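Local coordinates for protein nigritoxine (Vibrio nigripulchritudo, PDB 5M41) that is a bacterial toxin active against crustaceans and insects, with a fold described as new and a molecular mechanism left open, at residues G504-V516 with G521-D533. Numbering follows the deposited sequence.
Sequences GIEKNITYRKVPV and GNFENRLQESFLD
L527 lays its isobutyl group over one face of the Y511 ring, with CG 3.9 Å from the ring centroid and almost on the normal, a CH-pi contact for which a flat ring offers the surface. CD2 of L527 also reaches I509 CG2 at 3.8 Å; all three residues are buried, which suits their apolar bulk. I509 turns its other branch, CD1, against E529 CB (3.5 Å). K507 and E529 form a long salt bridge (NZ to OE2, 3.8 Å). Farther along this face, N525 sets its CB 3.5 Å from Y511 CE2, its amide plane nearly perpendicular to the ring. K513 runs alongside N525, and NZ donates to N525 OD1 at 3.1 Å; a water bridges that OD1 to Y511 O. On the opposite face, the long R512 chain bends at chi3 (87°), bringing Q528 OE1 to its guanidinium edge at NH1, though the modelled separation is doubtfully short. The strands form an antiparallel beta hairpin, the central pair of a four-stranded sheet, in which T510–Q528, R512–R526 and V514–E524 are hydrogen-bonded pairs. Oppositely charged R526 and E524 share a face and form a salt bridge (NH1 to OE2, 2.7 Å). Beyond the hairpin, F552 of helix 546-555 touches I509 and L527, and R553 hydrogen-bonds to Y511 OH. K507 is salt-bridged to E548, E529 to R541, and R512 makes a cation-pi contact with W540. K513 NZ bonds to I563 O and G564 O, N525 ND2 to I563 O.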
ATOM      1  N   GLY A 504      -2.556  24.480  -7.552  1.00 89.15           N
ATOM      2  CA  GLY A 504      -1.826  25.465  -6.749  1.00 86.94           C
ATOM      3  C   GLY A 504      -2.519  26.820  -6.747  1.00 89.56           C
ATOM      4  O   GLY A 504      -1.863  27.855  -6.610  1.00 92.04           O
ATOM      5  N   ILE A 505      -3.844  26.807  -6.902  1.00 86.37           N
ATOM      6  CA  ILE A 505      -4.657  28.023  -7.048  1.00 85.28           C
ATOM      7  C   ILE A 505      -5.579  28.227  -5.839  1.00 79.97           C
ATOM      8  O   ILE A 505      -6.044  27.260  -5.235  1.00 78.28           O
ATOM      9  CB  ILE A 505      -5.462  28.000  -8.387  1.00 89.33           C
ATOM     10  CG1 ILE A 505      -4.539  28.315  -9.577  1.00 89.44           C
ATOM     11  CG2 ILE A 505      -6.655  28.959  -8.364  1.00 86.71           C
ATOM     12  CD1 ILE A 505      -5.078  27.897 -10.935  1.00 90.30           C
ATOM     13  N   GLU A 506      -5.798  29.489  -5.479  1.00 76.75           N
ATOM     14  CA  GLU A 506      -6.782  29.865  -4.470  1.00 76.43           C
ATOM     15  C   GLU A 506      -8.073  30.292  -5.151  1.00 73.00           C
ATOM     16  O   GLU A 506      -8.037  31.033  -6.133  1.00 72.51           O
ATOM     17  CB  GLU A 506      -6.280  31.021  -3.613  1.00 78.02           C
ATOM     18  CG  GLU A 506      -5.080  30.688  -2.743  1.00 83.39           C
ATOM     19  CD  GLU A 506      -4.854  31.719  -1.652  1.00 85.60           C
ATOM     20  OE1 GLU A 506      -5.419  32.822  -1.754  1.00 86.91           O
ATOM     21  OE2 GLU A 506      -4.120  31.428  -0.682  1.00 90.68           O
ATOM     22  N   LYS A 507      -9.205  29.823  -4.624  1.00 65.43           N
ATOM     23  CA  LYS A 507     -10.524  30.236  -5.105  1.00 62.73           C
ATOM     24  C   LYS A 507     -11.377  30.703  -3.934  1.00 62.15           C
ATOM     25  O   LYS A 507     -11.328  30.117  -2.838  1.00 59.56           O
ATOM     26  CB  LYS A 507     -11.245  29.083  -5.817  1.00 61.54           C
ATOM     27  CG  LYS A 507     -10.548  28.517  -7.042  1.00 62.80           C
ATOM     28  CD  LYS A 507     -11.509  27.634  -7.820  1.00 61.40           C
ATOM     29  CE  LYS A 507     -10.785  26.779  -8.852  1.00 62.29           C
ATOM     30  NZ  LYS A 507     -11.759  25.901  -9.568  1.00 56.88           N
ATOM     31  N   ASN A 508     -12.167  31.744  -4.177  1.00 59.64           N
ATOM     32  CA  ASN A 508     -13.126  32.245  -3.202  1.00 59.75           C
ATOM     33  C   ASN A 508     -14.497  31.653  -3.458  1.00 59.42           C
ATOM     34  O   ASN A 508     -15.096  31.882  -4.522  1.00 57.88           O
ATOM     35  CB  ASN A 508     -13.207  33.773  -3.241  1.00 63.59           C
ATOM     36  CG  ASN A 508     -11.918  34.431  -2.816  1.00 66.19           C
ATOM     37  OD1 ASN A 508     -11.345  34.104  -1.778  1.00 68.59           O
ATOM     38  ND2 ASN A 508     -11.452  35.367  -3.617  1.00 71.18           N
ATOM     39  N   ILE A 509     -14.991  30.910  -2.463  1.00 54.46           N
ATOM     40  CA  ILE A 509     -16.218  30.145  -2.575  1.00 52.08           C
ATOM     41  C   ILE A 509     -17.288  30.666  -1.635  1.00 50.59           C
ATOM     42  O   ILE A 509     -17.026  30.935  -0.465  1.00 51.26           O
ATOM     43  CB  ILE A 509     -15.949  28.649  -2.253  1.00 50.67           C
ATOM     44  CG1 ILE A 509     -14.718  28.147  -3.033  1.00 49.58           C
ATOM     45  CG2 ILE A 509     -17.184  27.799  -2.528  1.00 46.37           C
ATOM     46  CD1 ILE A 509     -14.842  28.223  -4.549  1.00 49.16           C
ATOM     47  N   THR A 510     -18.499  30.794  -2.156  1.00 49.90           N
ATOM     48  CA  THR A 510     -19.635  31.217  -1.356  1.00 52.13           C
ATOM     49  C   THR A 510     -20.765  30.295  -1.698  1.00 53.54           C
ATOM     50  O   THR A 510     -20.937  29.936  -2.874  1.00 55.03           O
ATOM     51  CB  THR A 510     -20.048  32.676  -1.700  1.00 54.89           C
ATOM     52  OG1 THR A 510     -18.960  33.535  -1.371  1.00 54.64           O
ATOM     53  CG2 THR A 510     -21.302  33.126  -0.921  1.00 53.44           C
ATOM     54  N   TYR A 511     -21.533  29.900  -0.684  1.00 54.12           N
ATOM     55  CA  TYR A 511     -22.748  29.148  -0.924  1.00 54.72           C
ATOM     56  C   TYR A 511     -23.895  30.097  -1.303  1.00 57.50           C
ATOM     57  O   TYR A 511     -24.527  30.707  -0.436  1.00 59.17           O
ATOM     58  CB  TYR A 511     -23.121  28.332   0.316  1.00 53.88           C
ATOM     59  CG  TYR A 511     -23.619  26.952   0.038  1.00 50.55           C
ATOM     60  CD1 TYR A 511     -23.451  25.946   0.990  1.00 52.56           C
ATOM     61  CD2 TYR A 511     -24.237  26.629  -1.169  1.00 51.24           C
ATOM     62  CE1 TYR A 511     -23.895  24.656   0.763  1.00 50.61           C
ATOM     63  CE2 TYR A 511     -24.684  25.329  -1.414  1.00 50.00           C
ATOM     64  CZ  TYR A 511     -24.506  24.355  -0.431  1.00 51.13           C
ATOM     65  OH  TYR A 511     -24.925  23.067  -0.621  1.00 49.68           O
ATOM     66  N   ARG A 512     -24.188  30.182  -2.596  1.00 59.28           N
ATOM     67  CA  ARG A 512     -25.098  31.206  -3.117  1.00 64.25           C
ATOM     68  C   ARG A 512     -26.431  30.645  -3.580  1.00 66.84           C
ATOM     69  O   ARG A 512     -26.514  29.465  -3.935  1.00 64.63           O
ATOM     70  CB  ARG A 512     -24.458  31.895  -4.310  1.00 63.65           C
ATOM     71  CG  ARG A 512     -23.246  32.721  -3.982  1.00 67.78           C
ATOM     72  CD  ARG A 512     -22.543  33.050  -5.281  1.00 70.32           C
ATOM     73  NE  ARG A 512     -23.059  34.259  -5.903  1.00 71.67           N
ATOM     74  CZ  ARG A 512     -23.648  34.335  -7.097  1.00 75.99           C
ATOM     75  NH1 ARG A 512     -23.844  33.261  -7.852  1.00 76.34           N
ATOM     76  NH2 ARG A 512     -24.040  35.513  -7.545  1.00 72.15           N
ATOM     77  N   LYS A 513     -27.462  31.496  -3.610  1.00 67.17           N
ATOM     78  CA  LYS A 513     -28.780  31.052  -4.050  1.00 71.61           C
ATOM     79  C   LYS A 513     -29.037  31.502  -5.477  1.00 76.81           C
ATOM     80  O   LYS A 513     -29.213  32.696  -5.737  1.00 80.34           O
ATOM     81  CB  LYS A 513     -29.890  31.511  -3.091  1.00 74.14           C
ATOM     82  CG  LYS A 513     -31.017  30.485  -2.966  1.00 74.02           C
ATOM     83  CD  LYS A 513     -32.011  30.819  -1.864  1.00 77.08           C
ATOM     84  CE  LYS A 513     -31.536  30.389  -0.483  1.00 73.74           C
ATOM     85  NZ  LYS A 513     -31.982  29.016  -0.116  1.00 68.66           N
ATOM     86  N   VAL A 514     -29.034  30.543  -6.398  1.00 77.74           N
ATOM     87  CA  VAL A 514     -29.128  30.837  -7.824  1.00 81.85           C
ATOM     88  C   VAL A 514     -30.400  30.283  -8.472  1.00 86.82           C
ATOM     89  O   VAL A 514     -30.976  29.317  -7.972  1.00 83.34           O
ATOM     90  CB  VAL A 514     -27.896  30.334  -8.607  1.00 81.23           C
ATOM     91  CG1 VAL A 514     -26.636  31.013  -8.102  1.00 81.92           C
ATOM     92  CG2 VAL A 514     -27.784  28.812  -8.566  1.00 78.34           C
ATOM     93  N   PRO A 515     -30.842  30.902  -9.589  1.00 91.14           N
ATOM     94  CA  PRO A 515     -31.993  30.382 -10.326  1.00 93.77           C
ATOM     95  C   PRO A 515     -31.757  28.956 -10.774  1.00 91.09           C
ATOM     96  O   PRO A 515     -30.640  28.620 -11.142  1.00 91.87           O
ATOM     97  CB  PRO A 515     -32.065  31.298 -11.555  1.00 96.44           C
ATOM     98  CG  PRO A 515     -31.462  32.579 -11.099  1.00 98.31           C
ATOM     99  CD  PRO A 515     -30.369  32.187 -10.144  1.00 93.22           C
ATOM    100  N   VAL A 516     -32.799  28.131 -10.711  1.00 95.59           N
ATOM    101  CA  VAL A 516     -32.782  26.783 -11.279  1.00100.43           C
ATOM    102  C   VAL A 516     -32.840  26.955 -12.799  1.00111.91           C
ATOM    103  O   VAL A 516     -33.934  27.077 -13.351  1.00117.24           O
ATOM    104  CB  VAL A 516     -33.994  25.944 -10.797  1.00 97.14           C
ATOM    105  CG1 VAL A 516     -33.962  24.542 -11.397  1.00 95.13           C
ATOM    106  CG2 VAL A 516     -34.052  25.885  -9.275  1.00 92.62           C
ATOM    107  N   GLY A 521     -38.920  31.373 -11.113  1.00102.44           N
ATOM    108  CA  GLY A 521     -39.655  31.438  -9.858  1.00102.27           C
ATOM    109  C   GLY A 521     -38.963  30.774  -8.688  1.00101.21           C
ATOM    110  O   GLY A 521     -39.078  31.249  -7.556  1.00102.37           O
ATOM    111  N   ASN A 522     -38.255  29.673  -8.950  1.00 99.58           N
ATOM    112  CA  ASN A 522     -37.530  28.963  -7.881  1.00 95.68           C
ATOM    113  C   ASN A 522     -35.998  28.955  -7.983  1.00 90.07           C
ATOM    114  O   ASN A 522     -35.397  29.082  -9.067  1.00 83.03           O
ATOM    115  CB  ASN A 522     -38.099  27.559  -7.621  1.00 95.74           C
ATOM    116  CG  ASN A 522     -38.546  26.860  -8.888  1.00100.86           C
ATOM    117  OD1 ASN A 522     -37.828  26.833  -9.893  1.00102.81           O
ATOM    118  ND2 ASN A 522     -39.735  26.278  -8.845  1.00 99.34           N
ATOM    119  N   PHE A 523     -35.392  28.816  -6.809  1.00 86.46           N
ATOM    120  CA  PHE A 523     -33.979  29.034  -6.602  1.00 84.55           C
ATOM    121  C   PHE A 523     -33.390  27.857  -5.817  1.00 83.25           C
ATOM    122  O   PHE A 523     -34.105  27.167  -5.098  1.00 79.59           O
ATOM    123  CB  PHE A 523     -33.788  30.352  -5.841  1.00 88.04           C
ATOM    124  CG  PHE A 523     -34.131  31.582  -6.654  1.00 91.29           C
ATOM    125  CD1 PHE A 523     -33.123  32.371  -7.200  1.00 92.44           C
ATOM    126  CD2 PHE A 523     -35.459  31.949  -6.879  1.00 92.94           C
ATOM    127  CE1 PHE A 523     -33.427  33.497  -7.953  1.00 95.33           C
ATOM    128  CE2 PHE A 523     -35.768  33.067  -7.636  1.00 96.11           C
ATOM    129  CZ  PHE A 523     -34.750  33.844  -8.171  1.00 96.50           C
ATOM    130  N   GLU A 524     -32.091  27.622  -5.973  1.00 80.26           N
ATOM    131  CA  GLU A 524     -31.409  26.536  -5.287  1.00 77.01           C
ATOM    132  C   GLU A 524     -30.067  27.065  -4.814  1.00 75.21           C
ATOM    133  O   GLU A 524     -29.603  28.110  -5.292  1.00 77.82           O
ATOM    134  CB  GLU A 524     -31.195  25.363  -6.240  1.00 77.62           C
ATOM    135  CG  GLU A 524     -30.080  25.621  -7.246  1.00 79.13           C
ATOM    136  CD  GLU A 524     -30.070  24.659  -8.411  1.00 81.48           C
ATOM    137  OE1 GLU A 524     -30.859  23.696  -8.404  1.00 82.71           O
ATOM    138  OE2 GLU A 524     -29.264  24.872  -9.342  1.00 86.09           O
ATOM    139  N   ASN A 525     -29.441  26.338  -3.889  1.00 71.56           N
ATOM    140  CA  ASN A 525     -28.135  26.716  -3.336  1.00 66.69           C
ATOM    141  C   ASN A 525     -27.004  26.072  -4.126  1.00 65.41           C
ATOM    142  O   ASN A 525     -27.115  24.922  -4.550  1.00 66.29           O
ATOM    143  CB  ASN A 525     -28.046  26.347  -1.850  1.00 63.80           C
ATOM    144  CG  ASN A 525     -29.143  27.000  -1.019  1.00 64.78           C
ATOM    145  OD1 ASN A 525     -29.102  28.197  -0.747  1.00 67.95           O
ATOM    146  ND2 ASN A 525     -30.131  26.216  -0.619  1.00 62.98           N
ATOM    147  N   ARG A 526     -25.927  26.824  -4.341  1.00 62.58           N
ATOM    148  CA  ARG A 526     -24.776  26.310  -5.055  1.00 63.14           C
ATOM    149  C   ARG A 526     -23.518  26.937  -4.544  1.00 59.91           C
ATOM    150  O   ARG A 526     -23.478  28.161  -4.358  1.00 59.55           O
ATOM    151  CB  ARG A 526     -24.898  26.567  -6.552  1.00 70.10           C
ATOM    152  CG  ARG A 526     -25.501  25.412  -7.322  1.00 77.07           C
ATOM    153  CD  ARG A 526     -25.219  25.584  -8.799  1.00 86.58           C
ATOM    154  NE  ARG A 526     -25.357  24.323  -9.518  1.00 97.34           N
ATOM    155  CZ  ARG A 526     -26.238  24.104 -10.491  1.00103.55           C
ATOM    156  NH1 ARG A 526     -27.066  25.069 -10.882  1.00107.93           N
ATOM    157  NH2 ARG A 526     -26.281  22.915 -11.081  1.00106.43           N
ATOM    158  N   LEU A 527     -22.496  26.101  -4.320  1.00 54.78           N
ATOM    159  CA  LEU A 527     -21.164  26.594  -4.001  1.00 52.15           C
ATOM    160  C   LEU A 527     -20.536  27.139  -5.291  1.00 54.92           C
ATOM    161  O   LEU A 527     -20.432  26.429  -6.301  1.00 53.41           O
ATOM    162  CB  LEU A 527     -20.289  25.491  -3.413  1.00 50.10           C
ATOM    163  CG  LEU A 527     -20.613  25.080  -1.966  1.00 50.46           C
ATOM    164  CD1 LEU A 527     -19.997  23.725  -1.610  1.00 45.85           C
ATOM    165  CD2 LEU A 527     -20.214  26.168  -0.965  1.00 48.35           C
ATOM    166  N   GLN A 528     -20.120  28.402  -5.267  1.00 54.68           N
ATOM    167  CA  GLN A 528     -19.624  29.019  -6.491  1.00 55.37           C
ATOM    168  C   GLN A 528     -18.375  29.799  -6.206  1.00 53.16           C
ATOM    169  O   GLN A 528     -18.191  30.318  -5.106  1.00 53.44           O
ATOM    170  CB  GLN A 528     -20.700  29.904  -7.121  1.00 57.50           C
ATOM    171  CG  GLN A 528     -21.813  29.124  -7.800  1.00 58.77           C
ATOM    172  CD  GLN A 528     -22.798  30.009  -8.556  1.00 62.12           C
ATOM    173  OE1 GLN A 528     -23.364  30.945  -7.999  1.00 61.64           O
ATOM    174  NE2 GLN A 528     -23.030  29.688  -9.821  1.00 63.13           N
ATOM    175  N   GLU A 529     -17.493  29.847  -7.190  1.00 55.53           N
ATOM    176  CA  GLU A 529     -16.323  30.691  -7.083  1.00 56.75           C
ATOM    177  C   GLU A 529     -16.576  32.024  -7.827  1.00 58.25           C
ATOM    178  O   GLU A 529     -17.170  32.038  -8.908  1.00 56.85           O
ATOM    179  CB  GLU A 529     -15.080  29.979  -7.622  1.00 59.41           C
ATOM    180  CG  GLU A 529     -15.007  29.927  -9.137  1.00 64.37           C
ATOM    181  CD  GLU A 529     -13.588  29.891  -9.689  1.00 65.45           C
ATOM    182  OE1 GLU A 529     -12.696  30.623  -9.197  1.00 64.56           O
ATOM    183  OE2 GLU A 529     -13.376  29.122 -10.648  1.00 67.18           O
ATOM    184  N   SER A 530     -16.109  33.125  -7.240  1.00 58.26           N
ATOM    185  CA  SER A 530     -16.199  34.447  -7.870  1.00 61.66           C
ATOM    186  C   SER A 530     -14.910  34.770  -8.620  1.00 60.65           C
ATOM    187  O   SER A 530     -13.830  34.326  -8.226  1.00 60.54           O
ATOM    188  CB  SER A 530     -16.482  35.530  -6.829  1.00 62.01           C
ATOM    189  OG  SER A 530     -15.427  35.581  -5.881  1.00 64.66           O
ATOM    190  N   PHE A 531     -15.034  35.525  -9.707  1.00 60.83           N
ATOM    191  CA  PHE A 531     -13.867  35.959 -10.505  1.00 60.44           C
ATOM    192  C   PHE A 531     -14.207  37.246 -11.286  1.00 61.80           C
ATOM    193  O   PHE A 531     -15.387  37.588 -11.457  1.00 62.26           O
ATOM    194  CB  PHE A 531     -13.406  34.834 -11.452  1.00 60.28           C
ATOM    195  CG  PHE A 531     -14.404  34.508 -12.534  1.00 62.38           C
ATOM    196  CD1 PHE A 531     -14.227  35.004 -13.838  1.00 63.41           C
ATOM    197  CD2 PHE A 531     -15.537  33.734 -12.250  1.00 60.83           C
ATOM    198  CE1 PHE A 531     -15.151  34.724 -14.834  1.00 64.61           C
ATOM    199  CE2 PHE A 531     -16.467  33.446 -13.244  1.00 63.31           C
ATOM    200  CZ  PHE A 531     -16.273  33.940 -14.539  1.00 64.93           C
ATOM    201  N   LEU A 532     -13.175  37.971 -11.719  1.00 62.56           N
ATOM    202  CA  LEU A 532     -13.343  39.228 -12.464  1.00 65.19           C
ATOM    203  C   LEU A 532     -13.294  38.953 -13.963  1.00 63.12           C
ATOM    204  O   LEU A 532     -12.436  38.223 -14.420  1.00 61.72           O
ATOM    205  CB  LEU A 532     -12.246  40.242 -12.094  1.00 67.27           C
ATOM    206  CG  LEU A 532     -12.156  40.823 -10.675  1.00 68.83           C
ATOM    207  CD1 LEU A 532     -11.030  41.848 -10.598  1.00 70.75           C
ATOM    208  CD2 LEU A 532     -13.470  41.436 -10.188  1.00 69.37           C
ATOM    209  N   ASP A 533     -14.238  39.510 -14.718  1.00 64.54           N
ATOM    210  CA  ASP A 533     -14.162  39.425 -16.181  1.00 63.96           C
ATOM    211  C   ASP A 533     -13.263  40.572 -16.711  1.00 65.06           C
ATOM    212  O   ASP A 533     -12.665  41.323 -15.914  1.00 63.41           O
ATOM    213  CB  ASP A 533     -15.575  39.422 -16.813  1.00 63.12           C
ATOM    214  CG  ASP A 533     -16.323  40.739 -16.629  1.00 65.57           C
ATOM    215  OD1 ASP A 533     -15.709  41.777 -16.283  1.00 64.05           O
ATOM    216  OD2 ASP A 533     -17.558  40.743 -16.813  1.00 68.22           O
TER
HETATM  217  O   HOH W   1     -27.329  30.410  -0.021  1.00 50.78           O